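Local structure of beta-d-glucoside glucohydrolase (Hypocrea jecorina, 3ZZ1) at residues V483-L488 / L528-A533; I532-N537 / T568-F573. The protein probably hydrolyses terminal, non-reducing beta-D-glucosyl residues, releasing beta-D-glucose in cellulose breakdown, as a secreted glycoside hydrolase family 3 beta-glucosidase. All coordinates share one frame; numbering follows the deposited sequence.

Contact 1: V483-L488 / L528-A533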
ATOM      1  N   VAL A 483      -8.059  -6.940   6.754  1.00 12.32           N
ATOM      2  CA  VAL A 483      -6.790  -6.811   6.042  1.00 12.05           C
ATOM      3  C   VAL A 483      -6.871  -7.214   4.569  1.00 12.09           C
ATOM      4  O   VAL A 483      -5.923  -7.002   3.814  1.00 11.90           O
ATOM      5  CB  VAL A 483      -5.698  -7.687   6.701  1.00 11.90           C
ATOM      6  CG1 VAL A 483      -5.275  -7.102   8.038  1.00 11.98           C
ATOM      7  CG2 VAL A 483      -6.189  -9.126   6.858  1.00 11.84           C
ATOM      8  N   GLY A 484      -7.989  -7.815   4.169  1.00 12.31           N
ATOM      9  CA  GLY A 484      -8.157  -8.294   2.797  1.00 12.21           C
ATOM     10  C   GLY A 484      -9.462  -9.029   2.570  1.00 12.44           C
ATOM     11  O   GLY A 484     -10.304  -9.115   3.473  1.00 12.34           O
ATOM     12  N   ALA A 485      -9.617  -9.564   1.359  1.00 12.50           N
ATOM     13  CA  ALA A 485     -10.833 -10.259   0.942  1.00 13.04           C
ATOM     14  C   ALA A 485     -11.271 -11.359   1.901  1.00 13.31           C
ATOM     15  O   ALA A 485     -10.452 -12.118   2.414  1.00 13.25           O
ATOM     16  CB  ALA A 485     -10.671 -10.821  -0.458  1.00 13.16           C
ATOM     17  N   ILE A 486     -12.577 -11.403   2.137  1.00 13.62           N
ATOM     18  CA  ILE A 486     -13.233 -12.451   2.899  1.00 14.08           C
ATOM     19  C   ILE A 486     -14.325 -12.983   1.988  1.00 14.46           C
ATOM     20  O   ILE A 486     -14.967 -12.204   1.285  1.00 15.02           O
ATOM     21  CB  ILE A 486     -13.876 -11.875   4.186  1.00 14.19           C
ATOM     22  CG1 ILE A 486     -12.806 -11.513   5.213  1.00 14.18           C
ATOM     23  CG2 ILE A 486     -14.922 -12.829   4.790  1.00 13.99           C
ATOM     24  CD1 ILE A 486     -13.303 -10.550   6.284  1.00 14.87           C
ATOM     25  N   ILE A 487     -14.530 -14.298   1.978  1.00 14.56           N
ATOM     26  CA  ILE A 487     -15.653 -14.871   1.239  1.00 14.75           C
ATOM     27  C   ILE A 487     -16.944 -14.551   2.005  1.00 14.96           C
ATOM     28  O   ILE A 487     -17.103 -14.931   3.170  1.00 14.67           O
ATOM     29  CB  ILE A 487     -15.487 -16.400   1.013  1.00 14.74           C
ATOM     30  CG1 ILE A 487     -14.145 -16.715   0.328  1.00 14.89           C
ATOM     31  CG2 ILE A 487     -16.668 -16.967   0.228  1.00 14.35           C
ATOM     32  CD1 ILE A 487     -14.052 -16.317  -1.141  1.00 15.83           C
ATOM     33  N   LEU A 488     -17.846 -13.825   1.352  1.00 15.25           N
ATOM     34  CA  LEU A 488     -19.030 -13.295   2.027  1.00 15.58           C
ATOM     35  C   LEU A 488     -20.308 -14.061   1.684  1.00 16.21           C
ATOM     36  O   LEU A 488     -21.409 -13.660   2.074  1.00 16.18           O
ATOM     37  CB  LEU A 488     -19.194 -11.804   1.710  1.00 15.13           C
ATOM     38  CG  LEU A 488     -18.072 -10.858   2.148  1.00 14.27           C
ATOM     39  CD1 LEU A 488     -18.176  -9.545   1.397  1.00 12.67           C
ATOM     40  CD2 LEU A 488     -18.067 -10.631   3.665  1.00 13.03           C
ATOM     41  N   LEU A 528     -13.285  -1.090  -4.162  1.00 11.92           N
ATOM     42  CA  LEU A 528     -12.346  -2.174  -3.847  1.00 11.82           C
ATOM     43  C   LEU A 528     -11.042  -2.070  -4.623  1.00 11.82           C
ATOM     44  O   LEU A 528     -11.027  -1.659  -5.787  1.00 11.75           O
ATOM     45  CB  LEU A 528     -12.976  -3.549  -4.090  1.00 11.57           C
ATOM     46  CG  LEU A 528     -14.143  -3.999  -3.201  1.00 11.18           C
ATOM     47  CD1 LEU A 528     -14.712  -5.295  -3.738  1.00 10.50           C
ATOM     48  CD2 LEU A 528     -13.727  -4.165  -1.746  1.00 10.83           C
ATOM     49  N   VAL A 529      -9.951  -2.430  -3.955  1.00 11.87           N
ATOM     50  CA  VAL A 529      -8.633  -2.454  -4.576  1.00 11.80           C
ATOM     51  C   VAL A 529      -8.135  -3.895  -4.678  1.00 11.77           C
ATOM     52  O   VAL A 529      -6.967  -4.147  -4.967  1.00 11.72           O
ATOM     53  CB  VAL A 529      -7.612  -1.539  -3.832  1.00 11.84           C
ATOM     54  CG1 VAL A 529      -8.039  -0.080  -3.921  1.00 11.36           C
ATOM     55  CG2 VAL A 529      -7.437  -1.965  -2.371  1.00 12.09           C
ATOM     56  N   TYR A 530      -9.043  -4.831  -4.415  1.00 11.92           N
ATOM     57  CA  TYR A 530      -8.839  -6.255  -4.688  1.00 11.81           C
ATOM     58  C   TYR A 530     -10.182  -6.908  -5.013  1.00 11.94           C
ATOM     59  O   TYR A 530     -11.235  -6.303  -4.794  1.00 11.81           O
ATOM     60  CB  TYR A 530      -8.144  -6.973  -3.516  1.00 11.70           C
ATOM     61  CG  TYR A 530      -8.639  -6.598  -2.138  1.00 11.64           C
ATOM     62  CD1 TYR A 530      -9.879  -7.042  -1.668  1.00 11.64           C
ATOM     63  CD2 TYR A 530      -7.856  -5.815  -1.291  1.00 11.65           C
ATOM     64  CE1 TYR A 530     -10.328  -6.702  -0.396  1.00 11.25           C
ATOM     65  CE2 TYR A 530      -8.297  -5.466  -0.023  1.00 11.55           C
ATOM     66  CZ  TYR A 530      -9.531  -5.914   0.420  1.00 11.67           C
ATOM     67  OH  TYR A 530      -9.963  -5.571   1.681  1.00 12.07           O
ATOM     68  N   THR A 531     -10.133  -8.127  -5.551  1.00 12.09           N
ATOM     69  CA  THR A 531     -11.323  -8.882  -5.927  1.00 12.16           C
ATOM     70  C   THR A 531     -11.837  -9.729  -4.759  1.00 12.47           C
ATOM     71  O   THR A 531     -11.065 -10.423  -4.101  1.00 12.20           O
ATOM     72  CB  THR A 531     -11.035  -9.804  -7.149  1.00 12.16           C
ATOM     73  OG1 THR A 531     -10.804  -9.009  -8.316  1.00 11.88           O
ATOM     74  CG2 THR A 531     -12.198 -10.752  -7.418  1.00 11.73           C
ATOM     75  N   ILE A 532     -13.141  -9.648  -4.501  1.00 13.01           N
ATOM     76  CA  ILE A 532     -13.803 -10.535  -3.546  1.00 13.33           C
ATOM     77  C   ILE A 532     -14.562 -11.589  -4.346  1.00 13.80           C
ATOM     78  O   ILE A 532     -15.583 -11.293  -4.992  1.00 13.76           O
ATOM     79  CB  ILE A 532     -14.738  -9.772  -2.564  1.00 13.49           C
ATOM     80  CG1 ILE A 532     -13.926  -8.765  -1.732  1.00 13.24           C
ATOM     81  CG2 ILE A 532     -15.506 -10.764  -1.661  1.00 12.71           C
ATOM     82  CD1 ILE A 532     -14.755  -7.805  -0.895  1.00 12.47           C
ATOM     83  N   ALA A 533     -14.035 -12.810  -4.322  1.00 13.96           N
ATOM     84  CA  ALA A 533     -14.584 -13.909  -5.111  1.00 14.41           C
ATOM     85  C   ALA A 533     -15.792 -14.545  -4.436  1.00 14.88           C
ATOM     86  O   ALA A 533     -16.093 -14.250  -3.275  1.00 14.97           O
ATOM     87  CB  ALA A 533     -13.517 -14.960  -5.358  1.00 14.21           C
TER
HETATM   88  O   HOH W   1     -18.042 -13.504  -1.445  1.00  7.36           O

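Contact 2: I532-N537 / T568-F573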
ATOM      1  N   ILE A 532     -13.141  -9.648  -4.501  1.00 13.01           N
ATOM      2  CA  ILE A 532     -13.803 -10.535  -3.546  1.00 13.33           C
ATOM      3  C   ILE A 532     -14.562 -11.589  -4.346  1.00 13.80           C
ATOM      4  O   ILE A 532     -15.583 -11.293  -4.992  1.00 13.76           O
ATOM      5  CB  ILE A 532     -14.738  -9.772  -2.564  1.00 13.49           C
ATOM      6  CG1 ILE A 532     -13.926  -8.765  -1.732  1.00 13.24           C
ATOM      7  CG2 ILE A 532     -15.506 -10.764  -1.661  1.00 12.71           C
ATOM      8  CD1 ILE A 532     -14.755  -7.805  -0.895  1.00 12.47           C
ATOM      9  N   ALA A 533     -14.035 -12.810  -4.322  1.00 13.96           N
ATOM     10  CA  ALA A 533     -14.584 -13.909  -5.111  1.00 14.41           C
ATOM     11  C   ALA A 533     -15.792 -14.545  -4.436  1.00 14.88           C
ATOM     12  O   ALA A 533     -16.093 -14.250  -3.275  1.00 14.97           O
ATOM     13  CB  ALA A 533     -13.517 -14.960  -5.358  1.00 14.21           C
ATOM     14  N   LYS A 534     -16.472 -15.421  -5.176  1.00 15.39           N
ATOM     15  CA  LYS A 534     -17.551 -16.245  -4.628  1.00 15.76           C
ATOM     16  C   LYS A 534     -17.010 -17.511  -3.964  1.00 16.02           C
ATOM     17  O   LYS A 534     -17.711 -18.153  -3.178  1.00 16.21           O
ATOM     18  CB  LYS A 534     -18.559 -16.618  -5.724  1.00 15.84           C
ATOM     19  CG  LYS A 534     -19.316 -15.439  -6.305  1.00 15.96           C
ATOM     20  CD  LYS A 534     -20.430 -15.890  -7.238  1.00 16.06           C
ATOM     21  CE  LYS A 534     -21.102 -14.694  -7.878  1.00 16.91           C
ATOM     22  NZ  LYS A 534     -22.206 -15.080  -8.798  1.00 18.23           N
ATOM     23  N   SER A 535     -15.763 -17.860  -4.280  1.00 16.09           N
ATOM     24  CA  SER A 535     -15.135 -19.085  -3.785  1.00 16.34           C
ATOM     25  C   SER A 535     -13.629 -18.884  -3.593  1.00 16.55           C
ATOM     26  O   SER A 535     -13.006 -18.150  -4.362  1.00 16.90           O
ATOM     27  CB  SER A 535     -15.383 -20.230  -4.774  1.00 16.26           C
ATOM     28  OG  SER A 535     -14.767 -21.431  -4.340  1.00 16.15           O
ATOM     29  N   PRO A 536     -13.037 -19.530  -2.568  1.00 16.62           N
ATOM     30  CA  PRO A 536     -11.579 -19.470  -2.411  1.00 16.89           C
ATOM     31  C   PRO A 536     -10.850 -20.066  -3.618  1.00 17.07           C
ATOM     32  O   PRO A 536      -9.718 -19.677  -3.916  1.00 16.87           O
ATOM     33  CB  PRO A 536     -11.317 -20.337  -1.173  1.00 16.71           C
ATOM     34  CG  PRO A 536     -12.604 -20.373  -0.439  1.00 16.89           C
ATOM     35  CD  PRO A 536     -13.674 -20.307  -1.489  1.00 16.70           C
ATOM     36  N   ASN A 537     -11.514 -20.994  -4.305  1.00 17.16           N
ATOM     37  CA  ASN A 537     -10.925 -21.698  -5.438  1.00 17.59           C
ATOM     38  C   ASN A 537     -10.911 -20.875  -6.726  1.00 17.59           C
ATOM     39  O   ASN A 537     -10.330 -21.301  -7.732  1.00 17.69           O
ATOM     40  CB  ASN A 537     -11.632 -23.040  -5.658  1.00 17.62           C
ATOM     41  CG  ASN A 537     -11.505 -23.968  -4.464  1.00 18.42           C
ATOM     42  OD1 ASN A 537     -12.503 -24.360  -3.865  1.00 19.14           O
ATOM     43  ND2 ASN A 537     -10.269 -24.311  -4.102  1.00 19.27           N
ATOM     44  N   THR A 568     -16.935 -14.961 -12.657  1.00 15.73           N
ATOM     45  CA  THR A 568     -17.674 -13.860 -12.052  1.00 15.58           C
ATOM     46  C   THR A 568     -17.342 -13.770 -10.559  1.00 15.47           C
ATOM     47  O   THR A 568     -17.634 -14.695  -9.792  1.00 15.46           O
ATOM     48  CB  THR A 568     -19.201 -14.003 -12.268  1.00 15.82           C
ATOM     49  OG1 THR A 568     -19.468 -14.188 -13.664  1.00 15.54           O
ATOM     50  CG2 THR A 568     -19.934 -12.752 -11.783  1.00 15.19           C
ATOM     51  N   PRO A 569     -16.711 -12.657 -10.142  1.00 15.20           N
ATOM     52  CA  PRO A 569     -16.496 -12.485  -8.712  1.00 15.05           C
ATOM     53  C   PRO A 569     -17.795 -12.056  -8.043  1.00 14.95           C
ATOM     54  O   PRO A 569     -18.753 -11.688  -8.732  1.00 15.02           O
ATOM     55  CB  PRO A 569     -15.452 -11.366  -8.636  1.00 14.99           C
ATOM     56  CG  PRO A 569     -15.456 -10.694  -9.962  1.00 14.94           C
ATOM     57  CD  PRO A 569     -16.258 -11.497 -10.931  1.00 14.98           C
ATOM     58  N   ARG A 570     -17.841 -12.131  -6.720  1.00 14.76           N
ATOM     59  CA  ARG A 570     -18.958 -11.547  -5.991  1.00 14.82           C
ATOM     60  C   ARG A 570     -18.884 -10.031  -6.149  1.00 14.55           C
ATOM     61  O   ARG A 570     -19.834  -9.402  -6.620  1.00 14.60           O
ATOM     62  CB  ARG A 570     -18.937 -11.960  -4.513  1.00 14.91           C
ATOM     63  CG  ARG A 570     -20.003 -11.288  -3.625  1.00 15.69           C
ATOM     64  CD  ARG A 570     -21.434 -11.370  -4.191  1.00 16.49           C
ATOM     65  NE  ARG A 570     -21.945 -12.737  -4.235  1.00 17.20           N
ATOM     66  CZ  ARG A 570     -22.968 -13.140  -4.989  1.00 17.70           C
ATOM     67  NH1 ARG A 570     -23.610 -12.284  -5.774  1.00 17.35           N
ATOM     68  NH2 ARG A 570     -23.351 -14.410  -4.959  1.00 17.74           N
ATOM     69  N   TYR A 571     -17.740  -9.465  -5.766  1.00 13.96           N
ATOM     70  CA  TYR A 571     -17.484  -8.040  -5.918  1.00 13.30           C
ATOM     71  C   TYR A 571     -16.139  -7.833  -6.605  1.00 13.32           C
ATOM     72  O   TYR A 571     -15.087  -8.215  -6.073  1.00 13.31           O
ATOM     73  CB  TYR A 571     -17.516  -7.340  -4.560  1.00 13.17           C
ATOM     74  CG  TYR A 571     -18.800  -7.546  -3.780  1.00 12.64           C
ATOM     75  CD1 TYR A 571     -20.033  -7.180  -4.322  1.00 12.72           C
ATOM     76  CD2 TYR A 571     -18.781  -8.092  -2.506  1.00 12.08           C
ATOM     77  CE1 TYR A 571     -21.211  -7.361  -3.619  1.00 12.56           C
ATOM     78  CE2 TYR A 571     -19.956  -8.271  -1.790  1.00 12.56           C
ATOM     79  CZ  TYR A 571     -21.166  -7.907  -2.358  1.00 12.22           C
ATOM     80  OH  TYR A 571     -22.335  -8.082  -1.661  1.00 12.85           O
ATOM     81  N   GLU A 572     -16.185  -7.238  -7.794  1.00 12.96           N
ATOM     82  CA  GLU A 572     -15.000  -7.065  -8.635  1.00 12.99           C
ATOM     83  C   GLU A 572     -14.093  -5.916  -8.186  1.00 12.98           C
ATOM     84  O   GLU A 572     -14.511  -5.035  -7.423  1.00 12.88           O
ATOM     85  CB  GLU A 572     -15.408  -6.878 -10.103  1.00 13.02           C
ATOM     86  CG  GLU A 572     -16.127  -5.560 -10.419  1.00 12.83           C
ATOM     87  CD  GLU A 572     -17.629  -5.586 -10.127  1.00 13.31           C
ATOM     88  OE1 GLU A 572     -18.128  -6.566  -9.519  1.00 13.86           O
ATOM     89  OE2 GLU A 572     -18.312  -4.611 -10.510  1.00 12.13           O
ATOM     90  N   PHE A 573     -12.848  -5.946  -8.659  1.00 12.93           N
ATOM     91  CA  PHE A 573     -11.896  -4.847  -8.474  1.00 12.87           C
ATOM     92  C   PHE A 573     -12.529  -3.556  -8.976  1.00 13.00           C
ATOM     93  O   PHE A 573     -13.085  -3.521 -10.075  1.00 13.26           O
ATOM     94  CB  PHE A 573     -10.600  -5.140  -9.249  1.00 12.76           C
ATOM     95  CG  PHE A 573      -9.561  -4.044  -9.167  1.00 12.16           C
ATOM     96  CD1 PHE A 573      -9.534  -3.021 -10.109  1.00 11.96           C
ATOM     97  CD2 PHE A 573      -8.594  -4.055  -8.167  1.00 11.18           C
ATOM     98  CE1 PHE A 573      -8.571  -2.014 -10.046  1.00 11.74           C
ATOM     99  CE2 PHE A 573      -7.630  -3.052  -8.092  1.00 10.89           C
ATOM    100  CZ  PHE A 573      -7.618  -2.032  -9.026  1.00 11.39           C
TER
HETATM  101  O   HOH W   2     -15.787 -15.650  -7.931  1.00 17.66           O

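Contact 1: V483-L488 / L528-A533
Y530 lays its ring along the backbone at G484 and A485, meeting it obliquely: CE1 comes to 3.4 Å from A485 N, and the hydroxyl OH sits 3.5 Å from G484 CA. The ring gets there because CG stands between the backbone N and the carbonyl carbon (chi1 42°), which swings it up against the other loop. Its OH is hydrogen-bonded to W502, so the far end of the ring is tied down. The A485 methyl CB rests on the T531 carbonyl oxygen (3.7 Å), with Y530 CD1 and I532 CG1 close by on the same side. The two branches of I532 divide the work: CG1 meets that methyl, while CG2, anti to the backbone N, presses on the carbonyl of I486, 3.3 Å from its O, and also reaches L488 CD1. Further along, I487 places CD1 3.6 Å from A533 O. The same carbonyl oxygen takes a hydrogen bond from a water that accepts from L488 N, the N-cap residue of helix 489-492, so one water joins the two backbones. This is loop-to-loop packing at the C-terminal end of strand 476-482, an inner strand of the six-stranded mixed sheet in the alpha/beta C-terminal domain of family 3 enzymes.

Contact 2: I532-N537 / T568-F573
The carbonyl oxygen of I532 accepts a hydrogen bond from Y571 N at 2.9 Å, nearly straight at 167° and lying in the carbonyl plane. P569 CB and R570 CB crowd round the same oxygen, the latter at 3.5 Å. In return I532 N donates to Y571 O, also at 2.9 Å, which makes the two residues an antiparallel hydrogen-bonded pair. R570 and Y571 both lie opposite I532: a classic beta bulge on a single bridge, joining two loops of the C-terminal domain. R570 leaves the bulge with CG anti to the backbone N (chi1 175°), bends at chi2 and chi3, and crosses the extended K534 at about a right angle. K534 CE lies 3.7 Å above one face of its guanidinium, off centre on the NH2 side. K534 NZ and R570 NH2, like charges, come to 4.1 Å; the salt bridge from R570 NE to E489 probably eases this. Cut back to an alanine, K534 would lose the methylenes over that guanidinium, which would probably leave a gap on its face, though E489 would still hold NE. A water accepts from K534 N and donates to T568 O, 2.8 Å from each, linking the backbones.

Overall arrangement
Contacts 1 and 2 share I532 and A533, and lie about 7 Å apart, centre to centre, so the loop after helix 510-518 is sandwiched between 483-488 and 568-573. I532 serves both: its side chain packs on both loops, and its backbone pairs with 568-573. That segment also meets the middle loop through T531 CG2 and P569 CB (3.5 Å) and through L528 CD1 and Y571 CB (3.6 Å), while I487 CD1 lies 3.6 Å from S535 C. E489, the residue after L488, reaches back to R570, and F562 of helix 559-564 touches both A533 and P569. E572 and F573 hydrogen-bond to S700 and S701, in the loop between strands 691-698 and 704-712 of the fibronectin type III-like domain.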